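Local coordinates for packaging protein UL32 (Human herpesvirus 8 type M, PDB 6XF9) that assembles into a pentameric ring required for herpesviral packaging and is thought to direct new capsids to nuclear replication compartments where viral DNA is cleaved and packaged, at residues C88-M93 with P226-I231; S233-L238 with P263-P268. One frame throughout, in Å; residues are numbered along the deposited sequence.

Contact 1 (C88-M93 with P226-I231); sequences CWTSTM and PALIDI
The indole of W89 fills the crossing between two α-helices, meeting L228 along its six-membered ring and I231 at its rim. The segment axes run nearly perpendicular, at 106°, and approach to 11.0 Å, so the join is made largely by side chains, with the indole reaching as far as the backbone of helix 225-235. This is an aromatic-aliphatic helix-helix contact inside a mainly helical, zinc-binding protein. With CG anti to the backbone N (chi1 174°), the indole is carried out toward helix 225-235. There W89 and L228 slide past one another in opposite directions: CE3 of W89 lies 4.0 Å from CD1 of L228, while CZ3 of W89 approaches CA of L228 to 3.9 Å, oblique to the ring plane. I231 behaves differently. Its side chain crosses W89 at about a right angle and sets CD1 near the ring plane, 3.6 Å from CH2 of W89, so it abuts the edge and does not stack.

M93, one helical turn beyond W89, closes the group. Its CB rests 3.9 Å above one face of the indole, offset toward the rim, and a bend at chi2 (58°) turns the thioether onward to I231. T90 adds a looser contact through OG1, beside the methyl CD1 of L228.

Around this core, W232 meets W89 edge-to-face, and L21 of helix 14-22 packs on W89, M93 and I231. The carboxylate of E300, in helix 297-304, accepts the backbone N-H groups of W89 and T90, engaging the first turn that follows C88 at the N-cap; the favourable helix dipole there would probably stabilise its negative charge. The same methyl CD1 of I231 that abuts the indole also meets CE of M93 tip to tip, 3.6 Å apart.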
loop_
_atom_site.group_PDB
_atom_site.type_symbol
_atom_site.label_atom_id
_atom_site.label_comp_id
_atom_site.label_asym_id
_atom_site.label_seq_id
_atom_site.Cartn_x
_atom_site.Cartn_y
_atom_site.Cartn_z
ATOM N N CYS D 88 -14.228 -29.319 25.166
ATOM C CA CYS D 88 -14.254 -28.703 26.488
ATOM C C CYS D 88 -13.491 -29.575 27.471
ATOM O O CYS D 88 -12.864 -30.569 27.087
ATOM C CB CYS D 88 -15.691 -28.449 26.931
ATOM S SG CYS D 88 -16.746 -29.870 26.771
ATOM N N TRP D 89 -13.518 -29.187 28.751
ATOM C CA TRP D 89 -12.854 -30.005 29.757
ATOM C C TRP D 89 -13.555 -31.354 29.912
ATOM O O TRP D 89 -12.906 -32.401 29.818
ATOM C CB TRP D 89 -12.795 -29.274 31.107
ATOM C CG TRP D 89 -12.245 -30.157 32.171
ATOM C CD1 TRP D 89 -10.941 -30.398 32.442
ATOM C CD2 TRP D 89 -13.003 -30.989 33.057
ATOM N NE1 TRP D 89 -10.832 -31.308 33.471
ATOM C CE2 TRP D 89 -12.092 -31.678 33.866
ATOM C CE3 TRP D 89 -14.367 -31.198 33.257
ATOM C CZ2 TRP D 89 -12.499 -32.566 34.844
ATOM C CZ3 TRP D 89 -14.769 -32.079 34.237
ATOM C CH2 TRP D 89 -13.841 -32.757 35.008
ATOM N N THR D 90 -14.875 -31.333 30.049
ATOM C CA THR D 90 -15.624 -32.558 30.303
ATOM C C THR D 90 -15.429 -33.603 29.217
ATOM O O THR D 90 -15.324 -34.794 29.513
ATOM C CB THR D 90 -17.130 -32.272 30.454
ATOM O OG1 THR D 90 -17.340 -31.369 31.547
ATOM C CG2 THR D 90 -17.894 -33.562 30.715
ATOM N N SER D 91 -15.380 -33.174 27.964
ATOM C CA SER D 91 -15.190 -34.130 26.875
ATOM C C SER D 91 -13.796 -34.727 26.912
ATOM O O SER D 91 -13.613 -35.876 26.494
ATOM C CB SER D 91 -15.446 -33.492 25.514
ATOM O OG SER D 91 -16.680 -32.793 25.505
ATOM N N THR D 92 -12.799 -33.972 27.391
ATOM C CA THR D 92 -11.457 -34.533 27.541
ATOM C C THR D 92 -11.394 -35.510 28.705
ATOM O O THR D 92 -10.792 -36.585 28.589
ATOM C CB THR D 92 -10.449 -33.407 27.736
ATOM O OG1 THR D 92 -10.554 -32.512 26.626
ATOM C CG2 THR D 92 -9.016 -33.947 27.851
ATOM N N MET D 93 -12.033 -35.157 29.824
ATOM C CA MET D 93 -12.130 -36.045 30.978
ATOM C C MET D 93 -12.789 -37.366 30.589
ATOM O O MET D 93 -12.264 -38.443 30.887
ATOM C CB MET D 93 -12.925 -35.337 32.076
ATOM C CG MET D 93 -12.998 -36.006 33.444
ATOM S SD MET D 93 -11.405 -36.326 34.251
ATOM C CE MET D 93 -12.003 -36.478 35.924
ATOM N N PRO D 226 -21.928 -33.071 38.524
ATOM C CA PRO D 226 -21.246 -33.117 39.827
ATOM C C PRO D 226 -19.741 -33.270 39.691
ATOM O O PRO D 226 -18.988 -32.602 40.417
ATOM C CB PRO D 226 -21.905 -34.321 40.515
ATOM C CG PRO D 226 -23.245 -34.421 39.867
ATOM C CD PRO D 226 -22.987 -34.099 38.445
ATOM N N ALA D 227 -19.281 -34.137 38.781
ATOM C CA ALA D 227 -17.844 -34.318 38.591
ATOM C C ALA D 227 -17.187 -33.012 38.180
ATOM O O ALA D 227 -16.098 -32.672 38.659
ATOM C CB ALA D 227 -17.586 -35.392 37.542
ATOM N N LEU D 228 -17.816 -32.293 37.248
ATOM C CA LEU D 228 -17.348 -30.963 36.870
ATOM C C LEU D 228 -17.310 -30.036 38.078
ATOM O O LEU D 228 -16.263 -29.463 38.403
ATOM C CB LEU D 228 -18.255 -30.404 35.764
ATOM C CG LEU D 228 -18.220 -28.920 35.397
ATOM C CD1 LEU D 228 -16.933 -28.558 34.695
ATOM C CD2 LEU D 228 -19.421 -28.583 34.516
ATOM N N ILE D 229 -18.431 -29.917 38.792
ATOM C CA ILE D 229 -18.509 -28.943 39.883
ATOM C C ILE D 229 -17.507 -29.266 40.985
ATOM O O ILE D 229 -16.867 -28.362 41.547
ATOM C CB ILE D 229 -19.941 -28.897 40.436
ATOM C CG1 ILE D 229 -20.917 -28.474 39.348
ATOM C CG2 ILE D 229 -20.029 -27.941 41.608
ATOM C CD1 ILE D 229 -22.310 -28.368 39.826
ATOM N N ASP D 230 -17.343 -30.556 41.307
ATOM C CA ASP D 230 -16.407 -30.960 42.353
ATOM C C ASP D 230 -14.975 -30.600 41.980
ATOM O O ASP D 230 -14.286 -29.891 42.719
ATOM C CB ASP D 230 -16.529 -32.461 42.609
ATOM C CG ASP D 230 -15.524 -32.967 43.649
ATOM O OD1 ASP D 230 -14.908 -32.137 44.365
ATOM O OD2 ASP D 230 -15.353 -34.208 43.763
ATOM N N ILE D 231 -14.508 -31.101 40.834
ATOM C CA ILE D 231 -13.108 -30.946 40.442
ATOM C C ILE D 231 -12.742 -29.483 40.285
ATOM O O ILE D 231 -11.643 -29.067 40.670
ATOM C CB ILE D 231 -12.830 -31.742 39.157
ATOM C CG1 ILE D 231 -12.836 -33.235 39.459
ATOM C CG2 ILE D 231 -11.528 -31.294 38.498
ATOM C CD1 ILE D 231 -13.183 -34.071 38.275
#

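Contact 2 (S233-L238 with P263-P268); sequences STSSEL and PFFSPP
Segment 233-238 passes from the final part of helix 225-235 into a loop, whereas 263-268 has no regular secondary structure and runs past it in a mostly extended course. The backbones come nearest at S235 and P267, whose CA atoms are 6.3 Å apart; the CA atoms of T234 and S266 lie 7.1 Å apart.

T234 and S235 face this passing chain. OG1 of T234 lies 3.3 Å from the backbone O of F265; at this long distance a hydrogen bond is not settled, since the single proton can also go to D230 O or I231 O. S235 likewise turns its OG back to I231 O. A chi1 of 63° folds that hydroxyl over its own backbone and leaves it at the edge of the F265 ring, in its plane; CB of S235 approaches CE2 of F265 to 3.7 Å. One face of the same ring has P267 N 4.2 Å above its centre, and P267 in turn sets CG 4.0 Å from T234 O. L21 and A22 of helix 14-22 also pack on F265.

As the chain leaves the helix, OG of S236 accepts the N-H of L238 almost straight, at 172°, in an ST turn, and is also hydrogen-bonded to W232 O. The contact itself is a helix end, its hydroxyls bonded back to its own carbonyls, packed against an extended loop.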
loop_
_atom_site.group_PDB
_atom_site.type_symbol
_atom_site.label_atom_id
_atom_site.label_comp_id
_atom_site.label_asym_id
_atom_site.label_seq_id
_atom_site.Cartn_x
_atom_site.Cartn_y
_atom_site.Cartn_z
ATOM N N SER D 233 -14.234 -26.709 41.587
ATOM C CA SER D 233 -14.246 -25.888 42.794
ATOM C C SER D 233 -13.100 -26.247 43.726
ATOM O O SER D 233 -12.568 -25.365 44.412
ATOM C CB SER D 233 -15.566 -26.036 43.540
ATOM O OG SER D 233 -15.853 -27.407 43.735
ATOM N N THR D 234 -12.666 -27.512 43.740
ATOM C CA THR D 234 -11.561 -27.841 44.627
ATOM C C THR D 234 -10.233 -27.352 44.071
ATOM O O THR D 234 -9.297 -27.156 44.848
ATOM C CB THR D 234 -11.479 -29.355 44.918
ATOM O OG1 THR D 234 -11.383 -30.118 43.708
ATOM C CG2 THR D 234 -12.766 -29.798 45.645
ATOM N N SER D 235 -10.113 -27.131 42.757
ATOM C CA SER D 235 -8.815 -26.733 42.208
ATOM C C SER D 235 -8.857 -25.452 41.372
ATOM O O SER D 235 -7.919 -25.210 40.609
ATOM C CB SER D 235 -8.200 -27.858 41.379
ATOM O OG SER D 235 -9.009 -28.150 40.263
ATOM N N SER D 236 -9.903 -24.623 41.494
ATOM C CA SER D 236 -9.994 -23.365 40.747
ATOM C C SER D 236 -11.057 -22.461 41.374
ATOM O O SER D 236 -11.759 -22.849 42.312
ATOM C CB SER D 236 -10.337 -23.611 39.275
ATOM O OG SER D 236 -11.749 -23.712 39.095
ATOM N N GLU D 237 -11.188 -21.249 40.821
ATOM C CA GLU D 237 -12.185 -20.278 41.258
ATOM C C GLU D 237 -13.304 -20.076 40.245
ATOM O O GLU D 237 -14.050 -19.097 40.345
ATOM C CB GLU D 237 -11.508 -18.933 41.507
ATOM C CG GLU D 237 -10.815 -18.420 40.236
ATOM C CD GLU D 237 -10.050 -17.115 40.424
ATOM O OE1 GLU D 237 -9.776 -16.731 41.588
ATOM O OE2 GLU D 237 -9.721 -16.472 39.394
ATOM N N LEU D 238 -13.464 -20.997 39.298
ATOM C CA LEU D 238 -14.412 -20.798 38.208
ATOM C C LEU D 238 -15.860 -20.683 38.688
ATOM O O LEU D 238 -16.719 -20.189 37.944
ATOM C CB LEU D 238 -14.240 -21.926 37.186
ATOM C CG LEU D 238 -15.097 -21.765 35.927
ATOM C CD1 LEU D 238 -14.852 -20.394 35.305
ATOM C CD2 LEU D 238 -14.796 -22.850 34.927
ATOM N N PRO D 263 -14.100 -35.519 48.157
ATOM C CA PRO D 263 -13.416 -34.711 47.135
ATOM C C PRO D 263 -12.711 -35.564 46.084
ATOM O O PRO D 263 -11.701 -36.205 46.414
ATOM C CB PRO D 263 -12.388 -33.909 47.938
ATOM C CG PRO D 263 -12.086 -34.775 49.118
ATOM C CD PRO D 263 -13.276 -35.694 49.366
ATOM N N PHE D 264 -13.239 -35.576 44.851
ATOM C CA PHE D 264 -12.699 -36.439 43.801
ATOM C C PHE D 264 -11.217 -36.197 43.633
ATOM O O PHE D 264 -10.443 -37.139 43.419
ATOM C CB PHE D 264 -13.422 -36.179 42.472
ATOM C CG PHE D 264 -12.972 -37.058 41.319
ATOM C CD1 PHE D 264 -11.817 -36.773 40.606
ATOM C CD2 PHE D 264 -13.732 -38.134 40.911
ATOM C CE1 PHE D 264 -11.405 -37.583 39.537
ATOM C CE2 PHE D 264 -13.328 -38.941 39.838
ATOM C CZ PHE D 264 -12.167 -38.663 39.159
ATOM N N PHE D 265 -10.800 -34.940 43.743
ATOM C CA PHE D 265 -9.451 -34.564 43.369
ATOM C C PHE D 265 -8.848 -33.595 44.371
ATOM O O PHE D 265 -9.467 -32.579 44.705
ATOM C CB PHE D 265 -9.519 -33.934 41.973
ATOM C CG PHE D 265 -8.270 -33.266 41.529
ATOM C CD1 PHE D 265 -7.091 -33.982 41.416
ATOM C CD2 PHE D 265 -8.286 -31.930 41.163
ATOM C CE1 PHE D 265 -5.935 -33.371 40.976
ATOM C CE2 PHE D 265 -7.138 -31.309 40.719
ATOM C CZ PHE D 265 -5.954 -32.031 40.622
ATOM N N SER D 266 -7.622 -33.901 44.807
ATOM C CA SER D 266 -6.841 -33.048 45.698
ATOM C C SER D 266 -5.609 -32.555 44.945
ATOM O O SER D 266 -4.754 -33.376 44.562
ATOM C CB SER D 266 -6.427 -33.799 46.967
ATOM O OG SER D 266 -5.632 -34.929 46.647
ATOM N N PRO D 267 -5.447 -31.248 44.736
ATOM C CA PRO D 267 -4.314 -30.752 43.930
ATOM C C PRO D 267 -3.031 -30.711 44.736
ATOM O O PRO D 267 -3.037 -30.395 45.938
ATOM C CB PRO D 267 -4.751 -29.332 43.531
ATOM C CG PRO D 267 -5.710 -28.919 44.592
ATOM C CD PRO D 267 -6.414 -30.183 45.061
ATOM N N PRO D 268 -1.899 -30.944 44.083
ATOM C CA PRO D 268 -0.607 -30.803 44.761
ATOM C C PRO D 268 -0.300 -29.354 45.124
ATOM O O PRO D 268 -0.882 -28.398 44.606
ATOM C CB PRO D 268 0.400 -31.328 43.730
ATOM C CG PRO D 268 -0.305 -31.230 42.402
ATOM C CD PRO D 268 -1.769 -31.409 42.690
#

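Contacts 1 and 2 follow each other along helix 225-235, their centres 11 Å apart, and lie on the same side of the chain's centre. F264 ties them together. Its backbone N is 2.7 Å from D230 OD2, a probable hydrogen bond that fastens the loop 263-268 to the helix, and its ring enters the apolar cluster of contact 1, with CD1 3.8 Å from I231 CD1 and CE1 3.8 Å from M93 CE. Contact 1 lies closer to a zinc site without contributing a ligand: the side chain of T90 is about 8 Å from that of the zinc ligand C299, and that of L228 about 11 Å from a bound zinc. Contact 2 lies away from the zinc sites.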